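PDB 6XXW: beta-glucuronidase from Dictyoglomus thermophilum, which probably hydrolyses beta-glucuronides, releasing glucuronic acid from the group it is linked to. Local coordinates for residues Ser27-Val32 against Asp271-Tyr276; Val285-Lys290 against Thr441-Ile446; Ala358-Ala363 against Ser407-Ser412. One frame throughout, in Å; residues are numbered along the deposited sequence.

How the contacts relate
Along the chain, contact 1 closes before contact 2 opens, and contact 3 is nested inside the loop that contact 2 closes. Contact 1 stands apart, its centre about 37 Å from that of contact 2 and about 31 Å from that of contact 3, where it ties the start of the chain to strand 273-280 of the five-stranded antiparallel sheet. Contacts 2 and 3, both within the TIM barrel domain, have centres about 11 Å apart. They share its sheet, strands 408-415 and 444-448 being neighbours, and probable hydrogen bonds from R442 NE to V408 O and from T445 N to W411 O link them. Contact 1 therefore joins domains, while contacts 2 and 3 build the barrel bottom and wall.

Contact 1: residues Ser27-Val32 against Asp271-Tyr276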
loop_
_atom_site.group_PDB
_atom_site.type_symbol
_atom_site.label_atom_id
_atom_site.label_comp_id
_atom_site.label_asym_id
_atom_site.label_seq_id
_atom_site.Cartn_x
_atom_site.Cartn_y
_atom_site.Cartn_z
ATOM N N SER A 27 -24.923 -7.030 41.458
ATOM C CA SER A 27 -24.643 -6.722 42.852
ATOM C C SER A 27 -25.157 -7.871 43.715
ATOM O O SER A 27 -25.639 -8.890 43.209
ATOM C CB SER A 27 -25.287 -5.393 43.269
ATOM O OG SER A 27 -26.682 -5.565 43.470
ATOM N N GLU A 28 -25.052 -7.690 45.036
ATOM C CA GLU A 28 -25.678 -8.608 45.980
ATOM C C GLU A 28 -27.157 -8.824 45.685
ATOM O O GLU A 28 -27.728 -9.833 46.110
ATOM C CB GLU A 28 -25.515 -8.073 47.413
ATOM C CG GLU A 28 -24.072 -7.935 47.878
ATOM C CD GLU A 28 -23.445 -6.586 47.551
ATOM O OE1 GLU A 28 -23.837 -5.964 46.540
ATOM O OE2 GLU A 28 -22.550 -6.147 48.305
ATOM N N THR A 29 -27.803 -7.891 44.990
ATOM C CA THR A 29 -29.243 -7.951 44.807
ATOM C C THR A 29 -29.673 -7.986 43.346
ATOM O O THR A 29 -30.881 -7.962 43.071
ATOM C CB THR A 29 -29.897 -6.758 45.518
ATOM O OG1 THR A 29 -29.556 -5.543 44.839
ATOM C CG2 THR A 29 -29.380 -6.670 46.948
ATOM N N ARG A 30 -28.733 -8.048 42.402
ATOM C CA ARG A 30 -29.071 -7.985 40.983
ATOM C C ARG A 30 -28.209 -8.959 40.189
ATOM O O ARG A 30 -26.989 -8.977 40.353
ATOM C CB ARG A 30 -28.875 -6.569 40.438
ATOM C CG ARG A 30 -29.649 -5.491 41.188
ATOM C CD ARG A 30 -29.457 -4.141 40.548
ATOM N NE ARG A 30 -30.408 -3.169 41.081
ATOM C CZ ARG A 30 -30.886 -2.147 40.388
ATOM N NH1 ARG A 30 -30.500 -1.961 39.129
ATOM N NH2 ARG A 30 -31.734 -1.312 40.963
ATOM N N GLU A 31 -28.846 -9.742 39.325
ATOM C CA GLU A 31 -28.172 -10.615 38.373
ATOM C C GLU A 31 -28.216 -9.994 36.985
ATOM O O GLU A 31 -29.157 -9.274 36.642
ATOM C CB GLU A 31 -28.830 -11.997 38.332
ATOM C CG GLU A 31 -28.422 -12.911 39.462
ATOM C CD GLU A 31 -29.070 -14.280 39.353
ATOM O OE1 GLU A 31 -29.898 -14.622 40.230
ATOM O OE2 GLU A 31 -28.753 -15.009 38.384
ATOM N N VAL A 32 -27.185 -10.273 36.188
ATOM C CA VAL A 32 -27.108 -9.816 34.809
ATOM C C VAL A 32 -26.751 -11.013 33.939
ATOM O O VAL A 32 -25.800 -11.740 34.244
ATOM C CB VAL A 32 -26.071 -8.686 34.627
ATOM C CG1 VAL A 32 -25.975 -8.299 33.155
ATOM C CG2 VAL A 32 -26.428 -7.475 35.487
ATOM N N ASP A 271 -39.537 -5.685 52.969
ATOM C CA ASP A 271 -39.540 -6.836 52.078
ATOM C C ASP A 271 -38.547 -6.723 50.928
ATOM O O ASP A 271 -38.363 -7.701 50.196
ATOM C CB ASP A 271 -40.947 -7.056 51.509
ATOM N N ASN A 272 -37.902 -5.571 50.746
ATOM C CA ASN A 272 -37.021 -5.371 49.605
ATOM C C ASN A 272 -35.685 -4.799 50.047
ATOM O O ASN A 272 -35.612 -3.967 50.957
ATOM C CB ASN A 272 -37.658 -4.457 48.563
ATOM C CG ASN A 272 -38.874 -5.078 47.927
ATOM O OD1 ASN A 272 -38.782 -5.730 46.884
ATOM N ND2 ASN A 272 -40.026 -4.906 48.568
ATOM N N PHE A 273 -34.638 -5.256 49.369
ATOM C CA PHE A 273 -33.253 -4.905 49.638
ATOM C C PHE A 273 -32.585 -4.773 48.280
ATOM O O PHE A 273 -32.712 -5.679 47.454
ATOM C CB PHE A 273 -32.607 -5.997 50.499
ATOM C CG PHE A 273 -31.121 -5.862 50.688
ATOM C CD1 PHE A 273 -30.574 -4.723 51.242
ATOM C CD2 PHE A 273 -30.277 -6.920 50.370
ATOM C CE1 PHE A 273 -29.205 -4.617 51.429
ATOM C CE2 PHE A 273 -28.908 -6.826 50.556
ATOM C CZ PHE A 273 -28.372 -5.672 51.091
ATOM N N ASP A 274 -31.919 -3.648 48.024
ATOM C CA ASP A 274 -31.329 -3.420 46.706
ATOM C C ASP A 274 -30.047 -2.614 46.856
ATOM O O ASP A 274 -29.994 -1.663 47.638
ATOM C CB ASP A 274 -32.328 -2.696 45.779
ATOM C CG ASP A 274 -31.900 -2.698 44.299
ATOM O OD1 ASP A 274 -31.192 -3.640 43.855
ATOM O OD2 ASP A 274 -32.305 -1.756 43.574
ATOM N N ILE A 275 -29.018 -2.987 46.094
ATOM C CA ILE A 275 -27.751 -2.270 46.112
ATOM C C ILE A 275 -27.342 -1.937 44.679
ATOM O O ILE A 275 -27.360 -2.807 43.804
ATOM C CB ILE A 275 -26.643 -3.080 46.813
ATOM C CG1 ILE A 275 -27.026 -3.353 48.273
ATOM C CG2 ILE A 275 -25.315 -2.342 46.731
ATOM C CD1 ILE A 275 -26.014 -4.192 49.014
ATOM N N TYR A 276 -26.974 -0.683 44.446
ATOM C CA TYR A 276 -26.399 -0.261 43.174
ATOM C C TYR A 276 -25.174 0.583 43.465
ATOM O O TYR A 276 -25.195 1.421 44.374
ATOM C CB TYR A 276 -27.403 0.535 42.324
ATOM C CG TYR A 276 -26.986 0.733 40.867
ATOM C CD1 TYR A 276 -27.334 -0.189 39.892
ATOM C CD2 TYR A 276 -26.249 1.842 40.481
ATOM C CE1 TYR A 276 -26.955 -0.007 38.554
ATOM C CE2 TYR A 276 -25.865 2.036 39.158
ATOM C CZ TYR A 276 -26.227 1.104 38.200
ATOM O OH TYR A 276 -25.847 1.275 36.892
#
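R30 grips D274 side-on, and this buried salt bridge is the tight end of the contact. R30 NE meets D274 OD1 at 2.9 Å and R30 NH2 meets D274 OD2 at 2.7 Å, each on a syn lone pair. The guanidinium and carboxylate planes are only 6° apart, and both bonds are nearly straight. The anti lone pair of the first oxygen goes to T29, with T29 OG1 donating to D274 OD1 at 2.7 Å. D274 presents its carboxylate by holding CG anti to the backbone N (chi1 -167°), and OD2 is held further by the backbone N of I196. These donors would be expected to keep the carboxylate ionised. Y276 CD1 lies over one guanidinium face, 3.7 Å from R30 NH1.

Next to this, S27 starts a type I turn running to R30. S27 OG accepts from T29 N at 3.0 Å, forming an ST turn, and donates to I275 O at 2.9 Å, so one hydroxyl both shapes the loop and fastens it to the strand.

The other side is looser. T29 CG2 comes obliquely to the exposed F273 ring, 3.5 Å from F273 CD2. E28 OE1 rests 3.7 Å from I275 CD1, while OE2 makes a salt bridge with R277.

Nearby, G132 and P83 of a second subunit pack on E28 and E31. In the fold, the loop leads into strand 32-43 of the sugar-binding domain, while strand 273-280 pairs with strand 257-268 of the following domain.

Contact 2: residues Val285-Lys290 against Thr441-Ile446; sequences VRVEGK and TRPITI. With TRS (2-amino-2-hydroxymethyl-propane-1,3-diol), chain C.
V285 and R442 bring their CA atoms within 6.4 Å, where V285-V287 and T441-P443 run 44° apart, end to end, and meet through the valine side chains of the first segment. The setting is the bottom of the (β/α)8, or TIM, barrel: strand 285-288 opens an antiparallel hairpin with strand 291-294, and T441-P443 is the loop entering barrel strand 444-448.

P443 is the main apolar partner of the two valines. V285 CG2 meets the CD corner of the proline ring, 3.7 Å from P443 CD. With V285 CG1 lodged between the backbone N and the carbonyl carbon (chi1 56°), that second methyl is carried over the loop backbone, 3.4 Å from T441 O. Two residues along the strand, V287 CG2 crosses obliquely to P443 CB at 4.0 Å. F292 of the hairpin's other strand touches V285, V287 and P443 alike, completing the apolar patch.

R286 and E288 lie on the opposite side of the strand. There R286 NH1 reaches E288 OE2 at 2.9 Å, from above the carboxylate plane, and R286 NH2 has E296 as a further partner. R442 likewise turns away from the hairpin, its NE bonded to V408 O and its NH1 paired with D439.

A Tris molecule, probably from the crystallisation liquor, bridges the two chains beside V285. V285 N donates to Tris O2 at 2.9 Å; Tris N donates to V285 O at 2.6 Å and to T441 O at 2.9 Å.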
loop_
_atom_site.group_PDB
_atom_site.type_symbol
_atom_site.label_atom_id
_atom_site.label_comp_id
_atom_site.label_asym_id
_atom_site.label_seq_id
_atom_site.Cartn_x
_atom_site.Cartn_y
_atom_site.Cartn_z
ATOM N N VAL A 285 -17.471 22.169 35.875
ATOM C CA VAL A 285 -17.237 22.705 34.539
ATOM C C VAL A 285 -18.023 24.002 34.393
ATOM O O VAL A 285 -19.187 24.087 34.800
ATOM C CB VAL A 285 -17.592 21.674 33.443
ATOM C CG1 VAL A 285 -19.019 21.188 33.589
ATOM C CG2 VAL A 285 -17.378 22.276 32.061
ATOM N N ARG A 286 -17.380 25.013 33.815
ATOM C CA ARG A 286 -17.952 26.351 33.747
ATOM C C ARG A 286 -17.282 27.124 32.617
ATOM O O ARG A 286 -16.063 27.047 32.449
ATOM C CB ARG A 286 -17.744 27.064 35.090
ATOM C CG ARG A 286 -18.423 28.384 35.238
ATOM C CD ARG A 286 -18.430 28.785 36.698
ATOM N NE ARG A 286 -17.124 29.245 37.161
ATOM C CZ ARG A 286 -16.642 30.464 36.932
ATOM N NH1 ARG A 286 -17.354 31.341 36.232
ATOM N NH2 ARG A 286 -15.455 30.809 37.405
ATOM N N VAL A 287 -18.071 27.869 31.844
ATOM C CA VAL A 287 -17.525 28.782 30.844
ATOM C C VAL A 287 -17.615 30.200 31.390
ATOM O O VAL A 287 -18.641 30.595 31.953
ATOM C CB VAL A 287 -18.247 28.637 29.494
ATOM C CG1 VAL A 287 -17.805 29.726 28.526
ATOM C CG2 VAL A 287 -17.950 27.260 28.908
ATOM N N GLU A 288 -16.521 30.948 31.283
ATOM C CA GLU A 288 -16.477 32.334 31.746
ATOM C C GLU A 288 -15.592 33.132 30.797
ATOM O O GLU A 288 -14.386 32.895 30.735
ATOM C CB GLU A 288 -15.948 32.413 33.181
ATOM C CG GLU A 288 -16.139 33.762 33.854
ATOM C CD GLU A 288 -15.439 33.827 35.200
ATOM O OE1 GLU A 288 -14.191 33.750 35.229
ATOM O OE2 GLU A 288 -16.137 33.939 36.228
ATOM N N GLY A 289 -16.176 34.092 30.086
ATOM C CA GLY A 289 -15.391 34.885 29.148
ATOM C C GLY A 289 -14.965 34.017 27.978
ATOM O O GLY A 289 -15.787 33.333 27.359
ATOM N N LYS A 290 -13.668 34.014 27.674
ATOM C CA LYS A 290 -13.142 33.151 26.626
ATOM C C LYS A 290 -12.444 31.924 27.195
ATOM O O LYS A 290 -11.593 31.328 26.526
ATOM C CB LYS A 290 -12.200 33.927 25.710
ATOM C CG LYS A 290 -11.199 34.793 26.428
ATOM C CD LYS A 290 -10.518 35.732 25.443
ATOM C CE LYS A 290 -9.466 36.591 26.126
ATOM N NZ LYS A 290 -8.396 35.764 26.766
ATOM N N THR A 441 -25.876 21.808 34.487
ATOM C CA THR A 441 -24.539 21.664 35.057
ATOM C C THR A 441 -23.433 21.554 34.008
ATOM O O THR A 441 -22.261 21.495 34.385
ATOM C CB THR A 441 -24.465 20.442 35.992
ATOM O OG1 THR A 441 -24.424 19.228 35.228
ATOM C CG2 THR A 441 -25.645 20.398 36.972
ATOM N N ARG A 442 -23.766 21.524 32.715
ATOM C CA ARG A 442 -22.754 21.411 31.671
ATOM C C ARG A 442 -23.025 22.414 30.558
ATOM O O ARG A 442 -24.184 22.637 30.189
ATOM C CB ARG A 442 -22.711 19.995 31.059
ATOM C CG ARG A 442 -22.409 18.871 32.039
ATOM C CD ARG A 442 -22.600 17.536 31.359
ATOM N NE ARG A 442 -22.047 16.440 32.145
ATOM C CZ ARG A 442 -22.709 15.801 33.090
ATOM N NH1 ARG A 442 -23.962 16.161 33.370
ATOM N NH2 ARG A 442 -22.120 14.803 33.755
ATOM N N PRO A 443 -21.981 23.001 29.980
ATOM C CA PRO A 443 -22.180 23.905 28.848
ATOM C C PRO A 443 -22.724 23.171 27.632
ATOM O O PRO A 443 -22.698 21.939 27.537
ATOM C CB PRO A 443 -20.777 24.459 28.575
ATOM C CG PRO A 443 -19.857 23.435 29.133
ATOM C CD PRO A 443 -20.559 22.874 30.342
ATOM N N ILE A 444 -23.222 23.970 26.691
ATOM C CA ILE A 444 -23.847 23.493 25.467
ATOM C C ILE A 444 -23.147 24.118 24.269
ATOM O O ILE A 444 -22.789 25.300 24.303
ATOM C CB ILE A 444 -25.349 23.838 25.448
ATOM C CG1 ILE A 444 -26.054 23.159 26.620
ATOM C CG2 ILE A 444 -25.970 23.462 24.101
ATOM C CD1 ILE A 444 -27.440 23.691 26.852
ATOM N N THR A 445 -22.958 23.331 23.202
ATOM C CA THR A 445 -22.415 23.837 21.947
ATOM C C THR A 445 -23.246 23.306 20.782
ATOM O O THR A 445 -24.178 22.510 20.951
ATOM C CB THR A 445 -20.926 23.450 21.763
ATOM O OG1 THR A 445 -20.369 24.112 20.610
ATOM C CG2 THR A 445 -20.785 21.964 21.577
ATOM N N ILE A 446 -22.913 23.792 19.590
ATOM C CA ILE A 446 -23.375 23.231 18.327
ATOM C C ILE A 446 -22.207 23.331 17.358
ATOM O O ILE A 446 -21.472 24.325 17.367
ATOM C CB ILE A 446 -24.625 23.948 17.768
ATOM C CG1 ILE A 446 -25.094 23.251 16.482
ATOM C CG2 ILE A 446 -24.344 25.448 17.470
ATOM C CD1 ILE A 446 -26.492 23.670 16.028
HETATM C C TRS C . -21.075 23.883 37.556
HETATM C C1 TRS C . -22.364 24.218 38.302
HETATM C C2 TRS C . -20.381 22.659 38.145
HETATM C C3 TRS C . -20.126 25.073 37.643
HETATM N N TRS C . -21.389 23.576 36.156
HETATM O O1 TRS C . -23.381 23.320 37.919
HETATM O O2 TRS C . -20.032 21.750 37.115
HETATM O O3 TRS C . -20.817 26.253 37.309
#

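Contact 3: residues Ala358-Ala363 against Ser407-Ser412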
loop_
_atom_site.group_PDB
_atom_site.type_symbol
_atom_site.label_atom_id
_atom_site.label_comp_id
_atom_site.label_asym_id
_atom_site.label_seq_id
_atom_site.Cartn_x
_atom_site.Cartn_y
_atom_site.Cartn_z
ATOM N N ALA A 358 -11.856 13.990 28.556
ATOM C CA ALA A 358 -13.033 14.843 28.548
ATOM C C ALA A 358 -13.819 14.592 27.271
ATOM O O ALA A 358 -13.243 14.536 26.182
ATOM C CB ALA A 358 -12.628 16.315 28.655
ATOM N N VAL A 359 -15.132 14.445 27.398
ATOM C CA VAL A 359 -15.986 14.054 26.285
ATOM C C VAL A 359 -17.005 15.159 26.013
ATOM O O VAL A 359 -17.708 15.605 26.927
ATOM C CB VAL A 359 -16.692 12.717 26.577
ATOM C CG1 VAL A 359 -17.668 12.389 25.476
ATOM C CG2 VAL A 359 -15.657 11.601 26.731
ATOM N N ILE A 360 -17.082 15.591 24.762
ATOM C CA ILE A 360 -18.219 16.365 24.266
ATOM C C ILE A 360 -19.167 15.349 23.650
ATOM O O ILE A 360 -18.859 14.769 22.606
ATOM C CB ILE A 360 -17.791 17.415 23.226
ATOM C CG1 ILE A 360 -16.727 18.361 23.793
ATOM C CG2 ILE A 360 -19.005 18.211 22.744
ATOM C CD1 ILE A 360 -16.000 19.196 22.734
ATOM N N GLU A 361 -20.320 15.118 24.269
ATOM C CA GLU A 361 -21.224 14.113 23.731
ATOM C C GLU A 361 -22.309 14.776 22.898
ATOM O O GLU A 361 -22.909 15.772 23.316
ATOM C CB GLU A 361 -21.840 13.242 24.821
ATOM C CG GLU A 361 -22.670 12.121 24.211
ATOM C CD GLU A 361 -22.851 10.962 25.148
ATOM O OE1 GLU A 361 -23.036 11.219 26.355
ATOM O OE2 GLU A 361 -22.801 9.807 24.671
ATOM N N GLU A 362 -22.548 14.216 21.715
ATOM C CA GLU A 362 -23.309 14.865 20.663
ATOM C C GLU A 362 -24.557 14.062 20.314
ATOM O O GLU A 362 -24.510 12.829 20.191
ATOM C CB GLU A 362 -22.422 15.034 19.422
ATOM C CG GLU A 362 -23.070 15.750 18.273
ATOM C CD GLU A 362 -22.033 16.202 17.281
ATOM O OE1 GLU A 362 -21.323 17.197 17.576
ATOM O OE2 GLU A 362 -21.918 15.548 16.223
ATOM N N ALA A 363 -25.668 14.777 20.151
ATOM C CA ALA A 363 -26.911 14.201 19.662
ATOM C C ALA A 363 -26.804 13.878 18.173
ATOM O O ALA A 363 -26.030 14.508 17.444
ATOM C CB ALA A 363 -28.066 15.175 19.904
ATOM N N SER A 407 -16.810 12.275 32.835
ATOM C CA SER A 407 -16.101 12.508 31.580
ATOM C C SER A 407 -16.896 13.385 30.617
ATOM O O SER A 407 -16.292 14.123 29.826
ATOM C CB SER A 407 -15.758 11.170 30.914
ATOM O OG SER A 407 -16.939 10.456 30.538
ATOM N N VAL A 408 -18.233 13.320 30.645
ATOM C CA VAL A 408 -19.022 14.208 29.795
ATOM C C VAL A 408 -18.964 15.619 30.371
ATOM O O VAL A 408 -19.420 15.869 31.497
ATOM C CB VAL A 408 -20.479 13.737 29.673
ATOM C CG1 VAL A 408 -21.277 14.735 28.792
ATOM C CG2 VAL A 408 -20.583 12.328 29.124
ATOM N N ILE A 409 -18.436 16.561 29.590
ATOM C CA ILE A 409 -18.265 17.926 30.068
ATOM C C ILE A 409 -18.981 18.948 29.209
ATOM O O ILE A 409 -18.865 20.136 29.477
ATOM C CB ILE A 409 -16.773 18.300 30.217
ATOM C CG1 ILE A 409 -15.951 17.801 29.031
ATOM C CG2 ILE A 409 -16.226 17.746 31.542
ATOM C CD1 ILE A 409 -16.244 18.460 27.724
ATOM N N MET A 410 -19.718 18.521 28.187
ATOM C CA MET A 410 -20.411 19.437 27.282
ATOM C C MET A 410 -21.339 18.616 26.407
ATOM O O MET A 410 -21.005 17.493 26.017
ATOM C CB MET A 410 -19.429 20.231 26.401
ATOM C CG MET A 410 -20.102 21.242 25.470
ATOM S SD MET A 410 -19.139 22.731 25.120
ATOM C CE MET A 410 -17.671 22.048 24.298
ATOM N N TRP A 411 -22.492 19.195 26.075
ATOM C CA TRP A 411 -23.419 18.597 25.125
ATOM C C TRP A 411 -23.346 19.337 23.794
ATOM O O TRP A 411 -23.366 20.577 23.761
ATOM C CB TRP A 411 -24.869 18.654 25.639
ATOM C CG TRP A 411 -25.091 18.071 27.019
ATOM C CD1 TRP A 411 -25.413 18.764 28.150
ATOM C CD2 TRP A 411 -25.045 16.683 27.395
ATOM N NE1 TRP A 411 -25.556 17.900 29.212
ATOM C CE2 TRP A 411 -25.342 16.617 28.777
ATOM C CE3 TRP A 411 -24.779 15.494 26.705
ATOM C CZ2 TRP A 411 -25.359 15.408 29.488
ATOM C CZ3 TRP A 411 -24.808 14.273 27.421
ATOM C CH2 TRP A 411 -25.099 14.250 28.792
ATOM N N SER A 412 -23.311 18.580 22.694
ATOM C CA SER A 412 -23.404 19.147 21.348
ATOM C C SER A 412 -24.770 18.807 20.770
ATOM O O SER A 412 -25.146 17.635 20.718
ATOM C CB SER A 412 -22.299 18.623 20.432
ATOM O OG SER A 412 -22.507 19.113 19.111
#
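Strands 358-362 and 408-412 run parallel, their axes 4.6 Å apart at closest and 23° from exact alignment. V359 pairs with V408 and E361 with W411, so strand 408-412 holds an extra residue between these pairs: a beta bulge at I409. V359 uses both backbone groups, its N donating to S407 O and its O accepting from I409 N. Having CG1 between the backbone N and the carbonyl carbon (chi1 43°) puts the I409 side chain back over strand 358-362, with I409 CG1 3.7 Å from A358 CB and CD1 packed on V359 O.

These are the third and fourth strands of the eight-stranded parallel (β/α)8 barrel, joined by a beta-alpha-beta crossover through helix 385-402. V359, E361, V408 and W411 look outward to helices 346-355 and 385-402. E361 lies alongside W411, its carboxylate nearly parallel to the indole plane and E361 OE1 at the ring's edge, 3.7 Å from W411 CZ3. E361 OE2 pairs with R401, and W411 NE1 with D439.

I360, M410, E362 and S412 face the barrel interior. There I360 CD1 meets M410 CE at 3.7 Å, the two side chains running side by side. E362 extends with CG anti to the backbone N, and E362 OE1 accepts from S412 OG at 2.7 Å on the anti side, 27° out of the carboxylate plane. R338 makes a salt bridge to the same oxygen, while H341 ND1 bonds OE2. With an alanine in place of E362, S412 OG would probably lose its acceptor and R338 its carboxylate mate. Past E362, A363 N donates to S412 O at 3.0 Å.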